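Local coordinates for uncharacterized protein DSY3957 (Desulfitobacterium hafniense, PDB 3HXL) that probably serves as a phage-type tail sheath protein, a building block of the contractile sheath around a myovirus-like tail tube, at residues A[101-113]-A[150-164]. Residues are numbered along the deposited sequence; the frame is centred on the assembly and turned at random.
Sequences GNLTVTAKWGGAR and IAGLAANDWVIFSGT
T104 and S162 exchange two backbone hydrogen bonds, S162 N to T104 O at 2.8 Å and T104 N to S162 O at 2.9 Å, and T106 and I160, the next hydrogen-bonded pair, do the same. K108 N gives a fifth bond to W158 O, arriving 39° out of the carbonyl plane as the pairing ends. On the face bearing T104, T106, I160 and S162, one water joins T104 O, T106 OG1, I160 O and S162 OG. Just before strand 159-162, N156 OD1 accepts from W158 N (2.6 Å), an Asx turn, and from V159 N, an Asx motif, tying the side chain to the backbone. Strand 103-107 is the middle of a three-stranded antiparallel sheet, between 97-100 and 159-162, in the beta-sandwich domain; L103 and V105 face strand 117-123, while F161 touches 140-147. With chi1 at -174° turning CG1 away from the backbone N, V105 meets F161 through CG2 and presses CG1 tightly on V159 CB at 3.4 Å. L103 CD1 reaches I150 CG2, L153 CD1 and F161 CD1, and L153 CD1 lies above one face of the F161 ring, offset toward its rim. Farther out, NE of R113, whose NH1 is salt-bridged to D116 and D138, meets the W158 ring edge at CZ3 (4.1 Å).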
ATOM      1  N   GLY A 101     -32.433  13.026 -27.083  1.00 34.16           N
ATOM      2  CA  GLY A 101     -33.789  13.480 -26.843  1.00 31.28           C
ATOM      3  C   GLY A 101     -33.929  14.058 -25.446  1.00 27.53           C
ATOM      4  O   GLY A 101     -33.261  15.033 -25.097  1.00 30.43           O
ATOM      5  N   ASN A 102     -34.792  13.451 -24.640  1.00 15.97           N
ATOM      6  CA  ASN A 102     -35.023  13.913 -23.282  1.00 24.62           C
ATOM      7  C   ASN A 102     -34.067  13.252 -22.295  1.00 23.99           C
ATOM      8  O   ASN A 102     -33.863  13.750 -21.190  1.00 22.33           O
ATOM      9  CB  ASN A 102     -36.468  13.609 -22.861  1.00 24.03           C
ATOM     10  CG  ASN A 102     -37.492  14.297 -23.747  1.00 31.12           C
ATOM     11  OD1 ASN A 102     -37.444  15.513 -23.937  1.00 26.34           O
ATOM     12  ND2 ASN A 102     -38.427  13.522 -24.291  1.00 18.38           N
ATOM     13  N   LEU A 103     -33.480  12.136 -22.712  1.00 25.44           N
ATOM     14  CA  LEU A 103     -32.572  11.375 -21.864  1.00 27.17           C
ATOM     15  C   LEU A 103     -31.116  11.807 -21.886  1.00 24.37           C
ATOM     16  O   LEU A 103     -30.536  12.046 -22.943  1.00 24.20           O
ATOM     17  CB  LEU A 103     -32.632   9.891 -22.237  1.00 24.43           C
ATOM     18  CG  LEU A 103     -31.715   8.955 -21.441  1.00 25.20           C
ATOM     19  CD1 LEU A 103     -32.206   8.860 -20.007  1.00 18.69           C
ATOM     20  CD2 LEU A 103     -31.705   7.575 -22.096  1.00 26.39           C
ATOM     21  N   THR A 104     -30.535  11.906 -20.698  1.00 25.30           N
ATOM     22  CA  THR A 104     -29.129  12.245 -20.570  1.00 24.05           C
ATOM     23  C   THR A 104     -28.512  11.100 -19.785  1.00 24.40           C
ATOM     24  O   THR A 104     -29.068  10.656 -18.778  1.00 25.83           O
ATOM     25  CB  THR A 104     -28.920  13.579 -19.825  1.00 26.11           C
ATOM     26  OG1 THR A 104     -29.279  14.670 -20.686  1.00 29.86           O
ATOM     27  CG2 THR A 104     -27.463  13.733 -19.413  1.00 29.46           C
ATOM     28  N   VAL A 105     -27.386  10.599 -20.284  1.00 26.48           N
ATOM     29  CA  VAL A 105     -26.664   9.501 -19.650  1.00 25.37           C
ATOM     30  C   VAL A 105     -25.294  10.047 -19.272  1.00 20.43           C
ATOM     31  O   VAL A 105     -24.545  10.514 -20.133  1.00 26.55           O
ATOM     32  CB  VAL A 105     -26.468   8.315 -20.613  1.00 28.01           C
ATOM     33  CG1 VAL A 105     -25.851   7.138 -19.867  1.00 27.11           C
ATOM     34  CG2 VAL A 105     -27.799   7.923 -21.228  1.00 26.87           C
ATOM     35  N   THR A 106     -24.978   9.981 -17.986  1.00 23.72           N
ATOM     36  CA  THR A 106     -23.718  10.494 -17.472  1.00 27.01           C
ATOM     37  C   THR A 106     -22.935   9.409 -16.735  1.00 25.59           C
ATOM     38  O   THR A 106     -23.502   8.647 -15.950  1.00 22.04           O
ATOM     39  CB  THR A 106     -23.987  11.667 -16.511  1.00 31.54           C
ATOM     40  OG1 THR A 106     -24.873  12.600 -17.147  1.00 21.05           O
ATOM     41  CG2 THR A 106     -22.693  12.371 -16.140  1.00 25.38           C
ATOM     42  N   ALA A 107     -21.634   9.344 -17.004  1.00 23.80           N
ATOM     43  CA  ALA A 107     -20.757   8.366 -16.367  1.00 25.08           C
ATOM     44  C   ALA A 107     -20.856   8.472 -14.848  1.00 24.84           C
ATOM     45  O   ALA A 107     -21.052   9.561 -14.302  1.00 20.71           O
ATOM     46  CB  ALA A 107     -19.319   8.594 -16.813  1.00 23.84           C
ATOM     47  N   LYS A 108     -20.719   7.338 -14.167  1.00 20.76           N
ATOM     48  CA  LYS A 108     -20.795   7.307 -12.710  1.00 22.03           C
ATOM     49  C   LYS A 108     -19.621   8.062 -12.093  1.00 21.59           C
ATOM     50  O   LYS A 108     -19.776   8.760 -11.091  1.00 19.73           O
ATOM     51  CB  LYS A 108     -20.796   5.858 -12.212  1.00 26.61           C
ATOM     52  CG  LYS A 108     -21.008   5.709 -10.710  1.00 29.91           C
ATOM     53  CD  LYS A 108     -21.087   4.242 -10.315  1.00 28.03           C
ATOM     54  CE  LYS A 108     -21.340   4.066  -8.824  1.00 36.68           C
ATOM     55  NZ  LYS A 108     -21.395   2.619  -8.466  1.00 35.22           N
ATOM     56  N   TRP A 109     -18.446   7.908 -12.697  1.00 25.37           N
ATOM     57  CA  TRP A 109     -17.234   8.569 -12.218  1.00 26.27           C
ATOM     58  C   TRP A 109     -16.600   9.361 -13.356  1.00 23.25           C
ATOM     59  O   TRP A 109     -16.781   9.036 -14.528  1.00 22.66           O
ATOM     60  CB  TRP A 109     -16.212   7.538 -11.700  1.00 20.53           C
ATOM     61  CG  TRP A 109     -16.696   6.688 -10.553  1.00 18.74           C
ATOM     62  CD1 TRP A 109     -16.816   5.323 -10.534  1.00 20.00           C
ATOM     63  CD2 TRP A 109     -17.136   7.146  -9.267  1.00 16.35           C
ATOM     64  NE1 TRP A 109     -17.307   4.907  -9.319  1.00 17.54           N
ATOM     65  CE2 TRP A 109     -17.515   6.004  -8.526  1.00 18.47           C
ATOM     66  CE3 TRP A 109     -17.254   8.411  -8.673  1.00 19.56           C
ATOM     67  CZ2 TRP A 109     -18.001   6.092  -7.215  1.00 20.75           C
ATOM     68  CZ3 TRP A 109     -17.736   8.497  -7.371  1.00 20.18           C
ATOM     69  CH2 TRP A 109     -18.106   7.343  -6.657  1.00 27.28           C
ATOM     70  N   GLY A 110     -15.865  10.412 -13.006  1.00 26.49           N
ATOM     71  CA  GLY A 110     -15.199  11.201 -14.022  1.00 25.65           C
ATOM     72  C   GLY A 110     -13.981  10.436 -14.509  1.00 24.42           C
ATOM     73  O   GLY A 110     -13.469   9.569 -13.800  1.00 24.23           O
ATOM     74  N   GLY A 111     -13.523  10.747 -15.715  1.00 23.03           N
ATOM     75  CA  GLY A 111     -12.365  10.069 -16.263  1.00 23.28           C
ATOM     76  C   GLY A 111     -12.553   9.742 -17.728  1.00 27.84           C
ATOM     77  O   GLY A 111     -13.673   9.781 -18.242  1.00 30.15           O
ATOM     78  N   ALA A 112     -11.453   9.418 -18.401  1.00 23.88           N
ATOM     79  CA  ALA A 112     -11.478   9.079 -19.819  1.00 25.00           C
ATOM     80  C   ALA A 112     -12.184   7.748 -20.055  1.00 26.61           C
ATOM     81  O   ALA A 112     -12.605   7.447 -21.172  1.00 29.20           O
ATOM     82  CB  ALA A 112     -10.051   9.015 -20.360  1.00 22.22           C
ATOM     83  N   ARG A 113     -12.309   6.946 -19.004  1.00 27.02           N
ATOM     84  CA  ARG A 113     -12.965   5.652 -19.129  1.00 23.03           C
ATOM     85  C   ARG A 113     -14.436   5.846 -19.496  1.00 24.23           C
ATOM     86  O   ARG A 113     -15.062   4.964 -20.080  1.00 23.53           O
ATOM     87  CB  ARG A 113     -12.825   4.872 -17.821  1.00 24.06           C
ATOM     88  CG  ARG A 113     -13.463   3.494 -17.819  1.00 21.69           C
ATOM     89  CD  ARG A 113     -13.057   2.662 -19.024  1.00 25.56           C
ATOM     90  NE  ARG A 113     -13.236   1.237 -18.755  1.00 22.88           N
ATOM     91  CZ  ARG A 113     -13.147   0.278 -19.670  1.00 23.01           C
ATOM     92  NH1 ARG A 113     -12.883   0.584 -20.932  1.00 29.32           N
ATOM     93  NH2 ARG A 113     -13.315  -0.990 -19.317  1.00 21.59           N
ATOM     94  N   ILE A 150     -38.280   7.071 -19.499  1.00 26.83           N
ATOM     95  CA  ILE A 150     -37.072   7.408 -18.754  1.00 27.29           C
ATOM     96  C   ILE A 150     -37.222   7.130 -17.260  1.00 27.98           C
ATOM     97  O   ILE A 150     -36.282   6.681 -16.602  1.00 23.18           O
ATOM     98  CB  ILE A 150     -36.707   8.893 -18.934  1.00 26.33           C
ATOM     99  CG1 ILE A 150     -36.397   9.177 -20.403  1.00 20.68           C
ATOM    100  CG2 ILE A 150     -35.512   9.244 -18.055  1.00 29.65           C
ATOM    101  CD1 ILE A 150     -36.182  10.641 -20.709  1.00 21.23           C
ATOM    102  N   ALA A 151     -38.409   7.402 -16.731  1.00 29.18           N
ATOM    103  CA  ALA A 151     -38.679   7.191 -15.316  1.00 25.50           C
ATOM    104  C   ALA A 151     -38.400   5.755 -14.883  1.00 28.71           C
ATOM    105  O   ALA A 151     -37.893   5.514 -13.785  1.00 31.60           O
ATOM    106  CB  ALA A 151     -40.126   7.560 -15.004  1.00 28.31           C
ATOM    107  N   GLY A 152     -38.730   4.806 -15.750  1.00 29.45           N
ATOM    108  CA  GLY A 152     -38.521   3.404 -15.428  1.00 31.55           C
ATOM    109  C   GLY A 152     -37.068   2.979 -15.358  1.00 32.62           C
ATOM    110  O   GLY A 152     -36.762   1.875 -14.902  1.00 29.78           O
ATOM    111  N   LEU A 153     -36.166   3.849 -15.804  1.00 25.49           N
ATOM    112  CA  LEU A 153     -34.744   3.533 -15.787  1.00 28.44           C
ATOM    113  C   LEU A 153     -34.128   3.604 -14.398  1.00 28.17           C
ATOM    114  O   LEU A 153     -34.522   4.421 -13.568  1.00 26.74           O
ATOM    115  CB  LEU A 153     -33.984   4.466 -16.729  1.00 23.38           C
ATOM    116  CG  LEU A 153     -34.174   4.209 -18.222  1.00 19.06           C
ATOM    117  CD1 LEU A 153     -33.508   5.316 -19.019  1.00 22.48           C
ATOM    118  CD2 LEU A 153     -33.571   2.852 -18.587  1.00 27.70           C
ATOM    119  N   ALA A 154     -33.156   2.734 -14.150  1.00 34.92           N
ATOM    120  CA  ALA A 154     -32.459   2.702 -12.869  1.00 30.24           C
ATOM    121  C   ALA A 154     -30.965   2.791 -13.146  1.00 27.16           C
ATOM    122  O   ALA A 154     -30.472   2.189 -14.095  1.00 27.17           O
ATOM    123  CB  ALA A 154     -32.782   1.412 -12.130  1.00 31.17           C
ATOM    124  N   ALA A 155     -30.242   3.546 -12.329  1.00 27.86           N
ATOM    125  CA  ALA A 155     -28.805   3.682 -12.524  1.00 28.14           C
ATOM    126  C   ALA A 155     -28.134   2.313 -12.449  1.00 29.73           C
ATOM    127  O   ALA A 155     -28.654   1.398 -11.813  1.00 29.28           O
ATOM    128  CB  ALA A 155     -28.222   4.608 -11.467  1.00 26.66           C
ATOM    129  N   ASN A 156     -26.997   2.167 -13.123  1.00 30.69           N
ATOM    130  CA  ASN A 156     -26.256   0.909 -13.089  1.00 28.88           C
ATOM    131  C   ASN A 156     -24.841   1.190 -12.592  1.00 30.09           C
ATOM    132  O   ASN A 156     -24.560   2.291 -12.123  1.00 23.20           O
ATOM    133  CB  ASN A 156     -26.237   0.237 -14.470  1.00 24.96           C
ATOM    134  CG  ASN A 156     -25.719   1.147 -15.568  1.00 24.51           C
ATOM    135  OD1 ASN A 156     -24.628   1.706 -15.474  1.00 20.73           O
ATOM    136  ND2 ASN A 156     -26.501   1.279 -16.633  1.00 28.95           N
ATOM    137  N   ASP A 157     -23.948   0.210 -12.686  1.00 28.01           N
ATOM    138  CA  ASP A 157     -22.588   0.414 -12.198  1.00 29.48           C
ATOM    139  C   ASP A 157     -21.746   1.310 -13.103  1.00 33.14           C
ATOM    140  O   ASP A 157     -20.608   1.643 -12.768  1.00 31.98           O
ATOM    141  CB  ASP A 157     -21.870  -0.927 -12.006  1.00 33.58           C
ATOM    142  CG  ASP A 157     -22.621  -1.871 -11.088  1.00 36.35           C
ATOM    143  OD1 ASP A 157     -23.209  -1.407 -10.087  1.00 39.14           O
ATOM    144  OD2 ASP A 157     -22.609  -3.091 -11.362  1.00 48.25           O
ATOM    145  N   TRP A 158     -22.300   1.718 -14.240  1.00 28.26           N
ATOM    146  CA  TRP A 158     -21.546   2.554 -15.169  1.00 22.05           C
ATOM    147  C   TRP A 158     -22.065   3.963 -15.406  1.00 27.17           C
ATOM    148  O   TRP A 158     -21.276   4.891 -15.580  1.00 22.29           O
ATOM    149  CB  TRP A 158     -21.429   1.852 -16.515  1.00 25.01           C
ATOM    150  CG  TRP A 158     -20.619   0.618 -16.453  1.00 29.87           C
ATOM    151  CD1 TRP A 158     -21.066  -0.654 -16.241  1.00 30.97           C
ATOM    152  CD2 TRP A 158     -19.201   0.531 -16.604  1.00 24.45           C
ATOM    153  NE1 TRP A 158     -20.007  -1.536 -16.258  1.00 25.10           N
ATOM    154  CE2 TRP A 158     -18.852  -0.834 -16.481  1.00 24.82           C
ATOM    155  CE3 TRP A 158     -18.193   1.474 -16.839  1.00 23.00           C
ATOM    156  CZ2 TRP A 158     -17.529  -1.278 -16.578  1.00 24.37           C
ATOM    157  CZ3 TRP A 158     -16.878   1.032 -16.937  1.00 21.71           C
ATOM    158  CH2 TRP A 158     -16.560  -0.335 -16.809  1.00 23.06           C
ATOM    159  N   VAL A 159     -23.385   4.125 -15.434  1.00 23.81           N
ATOM    160  CA  VAL A 159     -23.960   5.441 -15.681  1.00 24.20           C
ATOM    161  C   VAL A 159     -25.187   5.776 -14.846  1.00 27.02           C
ATOM    162  O   VAL A 159     -25.804   4.907 -14.223  1.00 19.96           O
ATOM    163  CB  VAL A 159     -24.363   5.611 -17.162  1.00 23.75           C
ATOM    164  CG1 VAL A 159     -23.157   5.399 -18.060  1.00 27.18           C
ATOM    165  CG2 VAL A 159     -25.475   4.633 -17.517  1.00 18.02           C
ATOM    166  N   ILE A 160     -25.523   7.062 -14.856  1.00 17.49           N
ATOM    167  CA  ILE A 160     -26.679   7.593 -14.150  1.00 22.18           C
ATOM    168  C   ILE A 160     -27.587   8.178 -15.227  1.00 22.83           C
ATOM    169  O   ILE A 160     -27.125   8.917 -16.097  1.00 19.89           O
ATOM    170  CB  ILE A 160     -26.282   8.731 -13.172  1.00 25.28           C
ATOM    171  CG1 ILE A 160     -25.317   8.203 -12.104  1.00 35.99           C
ATOM    172  CG2 ILE A 160     -27.529   9.319 -12.531  1.00 26.25           C
ATOM    173  CD1 ILE A 160     -25.914   7.148 -11.193  1.00 39.47           C
ATOM    174  N   PHE A 161     -28.868   7.835 -15.176  1.00 19.50           N
ATOM    175  CA  PHE A 161     -29.825   8.337 -16.156  1.00 22.68           C
ATOM    176  C   PHE A 161     -30.530   9.572 -15.613  1.00 24.08           C
ATOM    177  O   PHE A 161     -30.915   9.612 -14.445  1.00 21.20           O
ATOM    178  CB  PHE A 161     -30.858   7.257 -16.480  1.00 22.46           C
ATOM    179  CG  PHE A 161     -30.268   6.019 -17.084  1.00 24.31           C
ATOM    180  CD1 PHE A 161     -29.841   6.012 -18.406  1.00 18.16           C
ATOM    181  CD2 PHE A 161     -30.123   4.863 -16.326  1.00 25.44           C
ATOM    182  CE1 PHE A 161     -29.281   4.867 -18.966  1.00 25.23           C
ATOM    183  CE2 PHE A 161     -29.563   3.711 -16.875  1.00 20.68           C
ATOM    184  CZ  PHE A 161     -29.141   3.712 -18.196  1.00 19.46           C
ATOM    185  N   SER A 162     -30.689  10.582 -16.460  1.00 23.70           N
ATOM    186  CA  SER A 162     -31.353  11.814 -16.050  1.00 20.45           C
ATOM    187  C   SER A 162     -32.277  12.322 -17.151  1.00 21.26           C
ATOM    188  O   SER A 162     -32.124  11.968 -18.321  1.00 19.89           O
ATOM    189  CB  SER A 162     -30.317  12.890 -15.707  1.00 19.45           C
ATOM    190  OG  SER A 162     -29.486  13.177 -16.818  1.00 24.36           O
ATOM    191  N   GLY A 163     -33.233  13.160 -16.766  1.00 26.40           N
ATOM    192  CA  GLY A 163     -34.175  13.701 -17.726  1.00 23.04           C
ATOM    193  C   GLY A 163     -35.589  13.281 -17.394  1.00 23.07           C
ATOM    194  O   GLY A 163     -35.831  12.620 -16.384  1.00 27.81           O
ATOM    195  N   THR A 164     -36.533  13.658 -18.246  1.00 28.25           N
ATOM    196  CA  THR A 164     -37.929  13.314 -18.012  1.00 27.46           C
ATOM    197  C   THR A 164     -38.689  13.174 -19.325  1.00 27.41           C
ATOM    198  O   THR A 164     -38.307  13.756 -20.339  1.00 24.90           O
ATOM    199  CB  THR A 164     -38.615  14.384 -17.138  1.00 42.24           C
ATOM    200  OG1 THR A 164     -40.029  14.144 -17.096  1.00 45.84           O
ATOM    201  CG2 THR A 164     -38.349  15.772 -17.693  1.00 34.51           C
TER
HETATM  202  O   HOH W   1     -35.380  15.743 -20.069  1.00 28.31           O
HETATM  203  O   HOH W   2     -27.441  11.676 -16.360  1.00 23.53           O
HETATM  204  O   HOH W   3     -24.105   2.352  -9.277  1.00 50.36           O